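Local coordinates for methyltransferase domain-containing protein (PDB 7CLF), which probably transfers a methyl group from S-adenosyl-L-methionine to a hydroxyl of its substrate, as a dimeric O-methyltransferase, at residues A[238-243]-A[269-274]; A[171-176]-A[194-199]; A[257-262]-A[314-319]. All coordinates share one frame; numbering follows the deposited sequence.

Contacts 1 and 2 are two parallel strand pairs of one Rossmann-like sheet, with centres 9 Å apart; strands 239-243 and 171-175 are neighbours, joined by backbone bonds and by His241 ND1 to Asp174 OD1 at 2.9 Å. Both meet S-adenosyl-L-homocysteine: Gly243 O and Gly176 O each accept from its amino N, and Glu199 holds its ribose. Contact 3 lies on one face of this sheet, its centre 11 Å from that of contact 1, and meets it at the Phe271 ring, where Phe271 CE2 is 3.4 Å from Phe314 CZ. Against contact 2 it touches lightly, Ile175 CD1 to Ile261 CG1 at 3.8 Å. The side chain of Ile261 stays about 9 Å from the ligand.

Contact 1: residues A[238-243]-A[269-274]; sequences DLIHLG and GRFIAS. With SAH (S-adenosyl-L-homocysteine), chain D.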
loop_
_atom_site.group_PDB
_atom_site.type_symbol
_atom_site.label_atom_id
_atom_site.label_comp_id
_atom_site.label_asym_id
_atom_site.label_seq_id
_atom_site.Cartn_x
_atom_site.Cartn_y
_atom_site.Cartn_z
ATOM N N ASP A 238 31.639 25.965 15.849
ATOM C CA ASP A 238 32.530 24.920 16.413
ATOM C C ASP A 238 31.783 23.596 16.571
ATOM O O ASP A 238 32.401 22.639 16.951
ATOM C CB ASP A 238 33.266 25.388 17.661
ATOM C CG ASP A 238 32.332 25.662 18.809
ATOM O OD1 ASP A 238 31.518 26.493 18.653
ATOM O OD2 ASP A 238 32.487 25.051 19.830
ATOM N N LEU A 239 30.467 23.618 16.381
ATOM C CA LEU A 239 29.670 22.382 16.235
ATOM C C LEU A 239 28.704 22.519 15.051
ATOM O O LEU A 239 27.931 23.449 14.999
ATOM C CB LEU A 239 28.956 21.941 17.509
ATOM C CG LEU A 239 28.066 20.725 17.277
ATOM C CD1 LEU A 239 28.883 19.563 16.781
ATOM C CD2 LEU A 239 27.268 20.348 18.495
ATOM N N ILE A 240 28.789 21.585 14.129
ATOM C CA ILE A 240 27.885 21.550 12.986
ATOM C C ILE A 240 27.216 20.187 12.988
ATOM O O ILE A 240 27.871 19.172 13.241
ATOM C CB ILE A 240 28.634 21.808 11.659
ATOM C CG1 ILE A 240 29.267 23.201 11.685
ATOM C CG2 ILE A 240 27.712 21.688 10.458
ATOM C CD1 ILE A 240 30.226 23.435 10.557
ATOM N N HIS A 241 25.905 20.172 12.741
ATOM C CA HIS A 241 25.107 18.959 12.691
ATOM C C HIS A 241 24.411 18.875 11.346
ATOM O O HIS A 241 24.070 19.893 10.736
ATOM C CB HIS A 241 24.059 18.930 13.829
ATOM C CG HIS A 241 23.102 17.781 13.774
ATOM N ND1 HIS A 241 21.771 17.940 13.451
ATOM C CD2 HIS A 241 23.257 16.470 14.090
ATOM C CE1 HIS A 241 21.153 16.774 13.547
ATOM N NE2 HIS A 241 22.033 15.866 13.936
ATOM N N LEU A 242 24.211 17.638 10.900
ATOM C CA LEU A 242 23.491 17.315 9.677
ATOM C C LEU A 242 22.568 16.150 10.009
ATOM O O LEU A 242 23.036 15.022 10.177
ATOM C CB LEU A 242 24.472 16.958 8.561
ATOM C CG LEU A 242 23.892 16.636 7.195
ATOM C CD1 LEU A 242 23.328 17.904 6.585
ATOM C CD2 LEU A 242 24.971 16.031 6.323
ATOM N N GLY A 243 21.272 16.415 10.128
ATOM C CA GLY A 243 20.357 15.364 10.536
ATOM C C GLY A 243 19.456 14.828 9.447
ATOM O O GLY A 243 18.651 15.556 8.869
ATOM N N GLY A 269 36.925 22.450 14.754
ATOM C CA GLY A 269 35.491 22.266 14.775
ATOM C C GLY A 269 35.106 20.800 14.865
ATOM O O GLY A 269 35.860 19.903 14.475
ATOM N N ARG A 270 33.910 20.560 15.404
ATOM C CA ARG A 270 33.298 19.238 15.429
ATOM C C ARG A 270 32.125 19.197 14.456
ATOM O O ARG A 270 31.456 20.208 14.222
ATOM C CB ARG A 270 32.829 18.872 16.843
ATOM C CG ARG A 270 32.038 17.575 16.930
ATOM C CD ARG A 270 32.034 17.042 18.344
ATOM N NE ARG A 270 33.391 16.989 18.882
ATOM C CZ ARG A 270 33.677 16.871 20.172
ATOM N NH1 ARG A 270 32.694 16.805 21.066
ATOM N NH2 ARG A 270 34.944 16.832 20.567
ATOM N N PHE A 271 31.910 18.022 13.855
ATOM C CA PHE A 271 30.776 17.763 12.977
ATOM C C PHE A 271 30.092 16.471 13.409
ATOM O O PHE A 271 30.766 15.493 13.739
ATOM C CB PHE A 271 31.218 17.664 11.508
ATOM C CG PHE A 271 30.119 17.247 10.566
ATOM C CD1 PHE A 271 29.063 18.102 10.283
ATOM C CD2 PHE A 271 30.140 15.995 9.961
ATOM C CE1 PHE A 271 28.045 17.713 9.412
ATOM C CE2 PHE A 271 29.132 15.601 9.090
ATOM C CZ PHE A 271 28.085 16.457 8.814
ATOM N N ILE A 272 28.757 16.476 13.422
ATOM C CA ILE A 272 27.950 15.304 13.771
ATOM C C ILE A 272 26.895 15.116 12.689
ATOM O O ILE A 272 26.121 16.039 12.402
ATOM C CB ILE A 272 27.271 15.437 15.147
ATOM C CG1 ILE A 272 28.314 15.615 16.249
ATOM C CG2 ILE A 272 26.381 14.192 15.443
ATOM C CD1 ILE A 272 27.711 15.836 17.631
ATOM N N ALA A 273 26.857 13.931 12.090
ATOM C CA ALA A 273 25.735 13.553 11.249
ATOM C C ALA A 273 24.918 12.490 11.980
ATOM O O ALA A 273 25.477 11.609 12.642
ATOM C CB ALA A 273 26.209 13.053 9.876
ATOM N N SER A 274 23.594 12.602 11.899
ATOM C CA SER A 274 22.693 11.638 12.511
ATOM C C SER A 274 21.839 10.994 11.427
ATOM O O SER A 274 21.209 11.688 10.622
ATOM C CB SER A 274 21.810 12.280 13.593
ATOM O OG SER A 274 21.035 13.357 13.119
HETATM N N SAH D . 17.320 17.689 10.082
HETATM C CA SAH D . 15.896 17.383 10.210
HETATM C CB SAH D . 15.205 17.277 8.838
HETATM C CG SAH D . 15.706 16.247 7.822
HETATM S SD SAH D . 14.817 16.365 6.223
HETATM C C SAH D . 15.733 16.099 11.013
HETATM O O SAH D . 16.713 15.550 11.525
HETATM O OXT SAH D . 14.617 15.595 11.182
HETATM C "C5'" SAH D . 16.283 16.905 5.305
HETATM C "C4'" SAH D . 16.442 18.425 5.227
HETATM O "O4'" SAH D . 17.621 18.731 4.492
HETATM C "C3'" SAH D . 15.285 19.071 4.485
HETATM O "O3'" SAH D . 14.674 20.034 5.298
HETATM C "C2'" SAH D . 15.923 19.736 3.281
HETATM O "O2'" SAH D . 15.371 20.999 2.993
HETATM C "C1'" SAH D . 17.380 19.836 3.663
HETATM N N9 SAH D . 18.244 19.799 2.475
HETATM C C8 SAH D . 18.190 18.929 1.418
HETATM N N7 SAH D . 19.170 19.253 0.536
HETATM C C5 SAH D . 19.837 20.322 1.012
HETATM C C6 SAH D . 20.909 21.047 0.513
HETATM N N6 SAH D . 21.460 20.706 -0.653
HETATM N N1 SAH D . 21.393 22.119 1.237
HETATM C C2 SAH D . 20.817 22.450 2.441
HETATM N N3 SAH D . 19.742 21.723 2.937
HETATM C C4 SAH D . 19.269 20.677 2.228
#
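His241 and Ser274 meet near the end of this parallel strand pair: Ser274 OG sits at the edge of the imidazole, close to its plane, and is hydrogen-bonded to His241 NE2 at 2.8 Å. The ring gets there because CG stands anti to the backbone N (chi1 174°), which carries it forward over Gly243, whose backbone N lies 3.4 Å above one ring face. Ser274 OG also comes 3.3 Å from Gly243 CA, so hydroxyl and ring close over a residue that has no side chain in the way. On the same face of the sheet, Leu239 reaches across with CD1, which touches Arg270 CG at 3.7 Å and the end of Ile272.

The other face belongs to Phe271. Its ring leans towards strand 239-243 and touches two side chains of that strand: Ile240 CG2 is 3.8 Å from Phe271 CD1, while Leu242 CB rests against the far end of the ring, 3.7 Å from Phe271 CZ. Ile240 CB lies in the plane of the ring, at its edge. Beneath these side chains, five backbone hydrogen bonds run alternately between the strands, from Arg270 N to Asp238 O at one end to Ser274 N to Leu242 O at the other. Helix 251-264 makes the beta-alpha-beta crossover between the two strands and covers the Phe271 face.

Beyond the pair, His241 ND1 is bonded to Asp174 OD1 and Ser274 OG to Arg331 NH1. The imidazole is therefore held at both nitrogens and its rotation is fixed, and the chain of polar groups runs from Asp174 through His241 and Ser274 to Arg331, a residue of the S-adenosyl-L-homocysteine site. Right beside it, Gly243 O takes the amino N of the ligand at 2.8 Å, so this buried polar chain and the site for the ligand's amino group lie side by side.

Contact 2: residues A[171-176]-A[194-199]; sequences AFLDIG and ALAICE. With SAH (S-adenosyl-L-homocysteine), chain D.
Glu199 OE1 is gripped by two donors: the ribose O3' of S-adenosyl-L-homocysteine donates to it at 2.6 Å, and Gly178 N, just past Gly176, donates as well. The other carboxylate oxygen, Glu199 OE2, accepts from the ribose O2' at 2.8 Å, so the two hydroxyls are held by one acid, as is usual at the end of the second strand in Rossmann-like methyltransferases. A bend at chi2 (-77°) turns the carboxylate back across the strand end, where OE1 comes 3.3 Å from Gly176 C. Gly176, with positive phi, begins the glycine-rich loop; its N gives a nearly straight bond to Cys198 O (2.8 Å, 178°), and its O receives the amino N of the ligand.

Behind this end the strands are parallel and held by four more backbone bonds, beginning with Phe172 N to Ala194 O. On the face with Phe172, Leu195 CD2 meets the ring at its edge, 3.5 Å from Phe172 CD2. The opposite face is lined by Ala171, Leu173 and Ile175. Here Leu173 CD1 reaches over the neighbouring strand between Ala196 CB, at 3.9 Å, and Cys198 CB.

Asp174, beside Ile197, turns one carboxylate oxygen to Ser177 OG and the other to strand 239-243 rather than to the partner strand. Helix 181-189 links the two strands as a beta-alpha-beta crossover and packs on Phe172, Asp174 and Leu195, while Ile197 meets helix 201-213; strand 239-243 flanks strand 171-175 on its other edge.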
loop_
_atom_site.group_PDB
_atom_site.type_symbol
_atom_site.label_atom_id
_atom_site.label_comp_id
_atom_site.label_asym_id
_atom_site.label_seq_id
_atom_site.Cartn_x
_atom_site.Cartn_y
_atom_site.Cartn_z
ATOM N N ALA A 171 29.165 28.150 19.296
ATOM C CA ALA A 171 28.202 28.361 18.224
ATOM C C ALA A 171 27.879 27.033 17.553
ATOM O O ALA A 171 28.757 26.182 17.371
ATOM C CB ALA A 171 28.732 29.367 17.193
ATOM N N PHE A 172 26.611 26.862 17.186
ATOM C CA PHE A 172 26.116 25.613 16.622
ATOM C C PHE A 172 25.333 25.914 15.357
ATOM O O PHE A 172 24.424 26.749 15.373
ATOM C CB PHE A 172 25.226 24.882 17.632
ATOM C CG PHE A 172 24.436 23.748 17.045
ATOM C CD1 PHE A 172 25.070 22.594 16.618
ATOM C CD2 PHE A 172 23.058 23.825 16.942
ATOM C CE1 PHE A 172 24.338 21.522 16.093
ATOM C CE2 PHE A 172 22.316 22.765 16.411
ATOM C CZ PHE A 172 22.955 21.610 16.000
ATOM N N LEU A 173 25.669 25.229 14.272
ATOM C CA LEU A 173 24.928 25.349 13.021
ATOM C C LEU A 173 24.243 24.020 12.714
ATOM O O LEU A 173 24.894 22.971 12.713
ATOM C CB LEU A 173 25.857 25.749 11.874
ATOM C CG LEU A 173 25.355 25.768 10.430
ATOM C CD1 LEU A 173 24.374 26.900 10.212
ATOM C CD2 LEU A 173 26.535 25.897 9.462
ATOM N N ASP A 174 22.941 24.070 12.445
ATOM C CA ASP A 174 22.172 22.890 12.042
ATOM C C ASP A 174 21.913 22.976 10.539
ATOM O O ASP A 174 21.041 23.732 10.098
ATOM C CB ASP A 174 20.865 22.793 12.820
ATOM C CG ASP A 174 20.255 21.398 12.751
ATOM O OD1 ASP A 174 20.946 20.493 12.252
ATOM O OD2 ASP A 174 19.105 21.203 13.207
ATOM N N ILE A 175 22.668 22.206 9.757
ATOM C CA ILE A 175 22.512 22.213 8.302
ATOM C C ILE A 175 21.360 21.287 7.947
ATOM O O ILE A 175 21.381 20.108 8.306
ATOM C CB ILE A 175 23.803 21.773 7.592
ATOM C CG1 ILE A 175 24.933 22.795 7.788
ATOM C CG2 ILE A 175 23.528 21.556 6.109
ATOM C CD1 ILE A 175 26.256 22.376 7.119
ATOM N N GLY A 176 20.362 21.811 7.238
ATOM C CA GLY A 176 19.205 21.008 6.893
ATOM C C GLY A 176 18.286 20.746 8.067
ATOM O O GLY A 176 17.620 19.704 8.109
ATOM N N ALA A 194 25.451 30.296 20.484
ATOM C CA ALA A 194 24.865 30.816 19.262
ATOM C C ALA A 194 24.267 29.671 18.446
ATOM O O ALA A 194 24.847 28.587 18.342
ATOM C CB ALA A 194 25.911 31.567 18.450
ATOM N N LEU A 195 23.094 29.919 17.869
ATOM C CA LEU A 195 22.368 28.934 17.080
ATOM C C LEU A 195 22.064 29.501 15.705
ATOM O O LEU A 195 21.581 30.632 15.587
ATOM C CB LEU A 195 21.062 28.538 17.758
ATOM C CG LEU A 195 21.259 27.848 19.100
ATOM C CD1 LEU A 195 20.011 27.980 19.924
ATOM C CD2 LEU A 195 21.619 26.401 18.875
ATOM N N ALA A 196 22.341 28.711 14.673
ATOM C CA ALA A 196 22.003 29.073 13.306
ATOM C C ALA A 196 21.549 27.832 12.553
ATOM O O ALA A 196 21.953 26.715 12.871
ATOM C CB ALA A 196 23.191 29.716 12.572
ATOM N N ILE A 197 20.705 28.045 11.552
ATOM C CA ILE A 197 20.271 27.002 10.633
ATOM C C ILE A 197 20.678 27.389 9.215
ATOM O O ILE A 197 20.556 28.554 8.820
ATOM C CB ILE A 197 18.748 26.777 10.706
ATOM C CG1 ILE A 197 18.357 26.283 12.093
ATOM C CG2 ILE A 197 18.306 25.802 9.609
ATOM C CD1 ILE A 197 16.904 26.512 12.459
ATOM N N CYS A 198 21.152 26.406 8.452
ATOM C CA CYS A 198 21.388 26.556 7.021
ATOM C C CYS A 198 20.406 25.679 6.260
ATOM O O CYS A 198 20.444 24.453 6.386
ATOM C CB CYS A 198 22.811 26.188 6.627
ATOM S SG CYS A 198 23.060 26.588 4.879
ATOM N N GLU A 199 19.531 26.294 5.467
ATOM C CA GLU A 199 18.493 25.531 4.789
ATOM C C GLU A 199 18.310 26.011 3.354
ATOM O O GLU A 199 18.768 27.091 2.963
ATOM C CB GLU A 199 17.158 25.595 5.536
ATOM C CG GLU A 199 16.884 24.346 6.357
ATOM C CD GLU A 199 16.410 23.162 5.513
ATOM O OE1 GLU A 199 16.030 22.152 6.127
ATOM O OE2 GLU A 199 16.422 23.232 4.255
HETATM N N SAH D . 17.320 17.689 10.082
HETATM C CA SAH D . 15.896 17.383 10.210
HETATM C CB SAH D . 15.205 17.277 8.838
HETATM C CG SAH D . 15.706 16.247 7.822
HETATM S SD SAH D . 14.817 16.365 6.223
HETATM C C SAH D . 15.733 16.099 11.013
HETATM O O SAH D . 16.713 15.550 11.525
HETATM O OXT SAH D . 14.617 15.595 11.182
HETATM C "C5'" SAH D . 16.283 16.905 5.305
HETATM C "C4'" SAH D . 16.442 18.425 5.227
HETATM O "O4'" SAH D . 17.621 18.731 4.492
HETATM C "C3'" SAH D . 15.285 19.071 4.485
HETATM O "O3'" SAH D . 14.674 20.034 5.298
HETATM C "C2'" SAH D . 15.923 19.736 3.281
HETATM O "O2'" SAH D . 15.371 20.999 2.993
HETATM C "C1'" SAH D . 17.380 19.836 3.663
HETATM N N9 SAH D . 18.244 19.799 2.475
HETATM C C8 SAH D . 18.190 18.929 1.418
HETATM N N7 SAH D . 19.170 19.253 0.536
HETATM C C5 SAH D . 19.837 20.322 1.012
HETATM C C6 SAH D . 20.909 21.047 0.513
HETATM N N6 SAH D . 21.460 20.706 -0.653
HETATM N N1 SAH D . 21.393 22.119 1.237
HETATM C C2 SAH D . 20.817 22.450 2.441
HETATM N N3 SAH D . 19.742 21.723 2.937
HETATM C C4 SAH D . 19.269 20.677 2.228
#

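Contact 3: residues A[257-262]-A[314-319]; sequences ILRNIY and FRLAGF
Tyr262 reaches from helix 251-264 over the turn that ends helix 307-316, and each part of it finds something there. Its CB lies 3.9 Å from Phe319 CZ. With CG anti to the backbone N (chi1 -176°), the ring is carried out beside the turn, where CG passes Ala317 O. Next along, CD1 sits over the centre of the Phe319 ring, 3.7 Å above its plane, giving a T-shaped pair with Tyr262 as the edge: centroids 5.1 Å apart, planes at 86°. Further out, CE1 is 3.0 Å from Gly318 O, with Gly318 CA over one face of the tyrosine ring. At the tip, OH also lies near Gly318 O, at 3.3 Å. Outside the pair, Lys338 makes a cation-pi contact with this ring.

Gly318 is the positive-phi residue of a Schellman motif, with Phe319 N bonded to Phe314 O and Gly318 N to Arg315 O. One residue earlier, Ala317 CB presses against Leu258 CB at 3.5 Å, tighter than usual for two carbons. Leu258 meets Phe314 with both methyls, CD2 3.9 Å from Phe314 CE1, the side chains crossing at about a right angle. On the outer side, the aliphatic part of Arg259 covers Ala317.

Underneath, Phe314 and Phe319 both meet the ring of Phe271 on strand 270-275, so the aromatic cluster continues into the sheet. The contact is mainly apolar and aromatic, with the tyrosine ring also close to the carbonyl of Gly318. What binds helix 251-264 to the turn is therefore chiefly the close fit of carbon surfaces, with Ala317 CB packed directly on Leu258.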
loop_
_atom_site.group_PDB
_atom_site.type_symbol
_atom_site.label_atom_id
_atom_site.label_comp_id
_atom_site.label_asym_id
_atom_site.label_seq_id
_atom_site.Cartn_x
_atom_site.Cartn_y
_atom_site.Cartn_z
ATOM N N ILE A 257 29.067 16.584 -0.191
ATOM C CA ILE A 257 28.478 17.275 0.953
ATOM C C ILE A 257 29.446 17.278 2.128
ATOM O O ILE A 257 29.643 18.296 2.798
ATOM C CB ILE A 257 27.144 16.601 1.332
ATOM C CG1 ILE A 257 26.104 16.850 0.235
ATOM C CG2 ILE A 257 26.683 17.047 2.721
ATOM C CD1 ILE A 257 25.009 15.797 0.165
ATOM N N LEU A 258 30.051 16.130 2.407
ATOM C CA LEU A 258 30.931 16.047 3.562
ATOM C C LEU A 258 32.230 16.811 3.336
ATOM O O LEU A 258 32.817 17.323 4.295
ATOM C CB LEU A 258 31.208 14.586 3.895
ATOM C CG LEU A 258 30.037 13.798 4.495
ATOM C CD1 LEU A 258 30.374 12.306 4.550
ATOM C CD2 LEU A 258 29.708 14.334 5.874
ATOM N N ARG A 259 32.693 16.908 2.091
ATOM C CA ARG A 259 33.918 17.657 1.825
ATOM C C ARG A 259 33.675 19.160 1.908
ATOM O O ARG A 259 34.512 19.902 2.436
ATOM C CB ARG A 259 34.485 17.269 0.454
ATOM C CG ARG A 259 35.122 15.884 0.408
ATOM C CD ARG A 259 35.917 15.669 -0.896
ATOM N NE ARG A 259 35.265 14.734 -1.815
ATOM C CZ ARG A 259 35.665 13.479 -2.029
ATOM N NH1 ARG A 259 36.726 12.989 -1.390
ATOM N NH2 ARG A 259 34.995 12.709 -2.876
ATOM N N ASN A 260 32.529 19.624 1.402
ATOM C CA ASN A 260 32.161 21.029 1.546
ATOM C C ASN A 260 32.071 21.430 3.013
ATOM O O ASN A 260 32.584 22.481 3.416
ATOM C CB ASN A 260 30.824 21.292 0.859
ATOM C CG ASN A 260 30.941 21.359 -0.630
ATOM O OD1 ASN A 260 31.954 21.793 -1.165
ATOM N ND2 ASN A 260 29.893 20.947 -1.318
ATOM N N ILE A 261 31.385 20.619 3.820
ATOM C CA ILE A 261 31.239 20.920 5.241
ATOM C C ILE A 261 32.608 21.005 5.899
ATOM O O ILE A 261 32.925 21.984 6.594
ATOM C CB ILE A 261 30.345 19.863 5.921
ATOM C CG1 ILE A 261 28.878 20.063 5.536
ATOM C CG2 ILE A 261 30.516 19.877 7.436
ATOM C CD1 ILE A 261 27.984 18.883 5.908
ATOM N N TYR A 262 33.438 19.976 5.690
ATOM C CA TYR A 262 34.799 19.980 6.219
ATOM C C TYR A 262 35.538 21.259 5.838
ATOM O O TYR A 262 36.192 21.887 6.676
ATOM C CB TYR A 262 35.569 18.753 5.715
ATOM C CG TYR A 262 36.960 18.631 6.306
ATOM C CD1 TYR A 262 37.164 17.948 7.496
ATOM C CD2 TYR A 262 38.067 19.213 5.681
ATOM C CE1 TYR A 262 38.430 17.843 8.058
ATOM C CE2 TYR A 262 39.344 19.117 6.238
ATOM C CZ TYR A 262 39.515 18.423 7.430
ATOM O OH TYR A 262 40.765 18.301 8.006
ATOM N N PHE A 314 33.139 9.645 6.143
ATOM C CA PHE A 314 33.752 10.710 6.940
ATOM C C PHE A 314 35.261 10.752 6.740
ATOM O O PHE A 314 35.857 11.831 6.655
ATOM C CB PHE A 314 33.458 10.514 8.432
ATOM C CG PHE A 314 32.194 11.165 8.914
ATOM C CD1 PHE A 314 31.017 11.052 8.196
ATOM C CD2 PHE A 314 32.178 11.855 10.118
ATOM C CE1 PHE A 314 29.843 11.623 8.661
ATOM C CE2 PHE A 314 31.007 12.441 10.588
ATOM C CZ PHE A 314 29.836 12.317 9.855
ATOM N N ARG A 315 35.905 9.586 6.708
ATOM C CA ARG A 315 37.356 9.570 6.564
ATOM C C ARG A 315 37.779 9.988 5.163
ATOM O O ARG A 315 38.734 10.749 5.006
ATOM C CB ARG A 315 37.908 8.191 6.919
ATOM C CG ARG A 315 38.104 8.007 8.404
ATOM C CD ARG A 315 38.946 6.790 8.710
ATOM N NE ARG A 315 38.147 5.569 8.709
ATOM C CZ ARG A 315 37.406 5.158 9.735
ATOM N NH1 ARG A 315 37.351 5.877 10.850
ATOM N NH2 ARG A 315 36.719 4.023 9.645
ATOM N N LEU A 316 37.060 9.529 4.136
ATOM C CA LEU A 316 37.387 9.920 2.769
ATOM C C LEU A 316 37.177 11.414 2.560
ATOM O O LEU A 316 37.870 12.040 1.742
ATOM C CB LEU A 316 36.546 9.107 1.783
ATOM C CG LEU A 316 36.599 9.394 0.272
ATOM C CD1 LEU A 316 38.035 9.624 -0.215
ATOM C CD2 LEU A 316 35.952 8.268 -0.516
ATOM N N ALA A 317 36.253 12.010 3.307
ATOM C CA ALA A 317 35.996 13.436 3.207
ATOM C C ALA A 317 37.017 14.275 3.958
ATOM O O ALA A 317 37.034 15.493 3.776
ATOM C CB ALA A 317 34.593 13.744 3.726
ATOM N N GLY A 318 37.857 13.663 4.793
ATOM C CA GLY A 318 38.949 14.363 5.444
ATOM C C GLY A 318 38.824 14.517 6.946
ATOM O O GLY A 318 39.673 15.185 7.550
ATOM N N PHE A 319 37.816 13.922 7.573
ATOM C CA PHE A 319 37.597 14.126 8.998
ATOM C C PHE A 319 38.584 13.317 9.831
ATOM O O PHE A 319 38.945 12.187 9.482
ATOM C CB PHE A 319 36.158 13.766 9.373
ATOM C CG PHE A 319 35.156 14.804 8.955
ATOM C CD1 PHE A 319 34.917 15.914 9.753
ATOM C CD2 PHE A 319 34.476 14.691 7.761
ATOM C CE1 PHE A 319 34.004 16.882 9.368
ATOM C CE2 PHE A 319 33.566 15.654 7.369
ATOM C CZ PHE A 319 33.329 16.754 8.177
#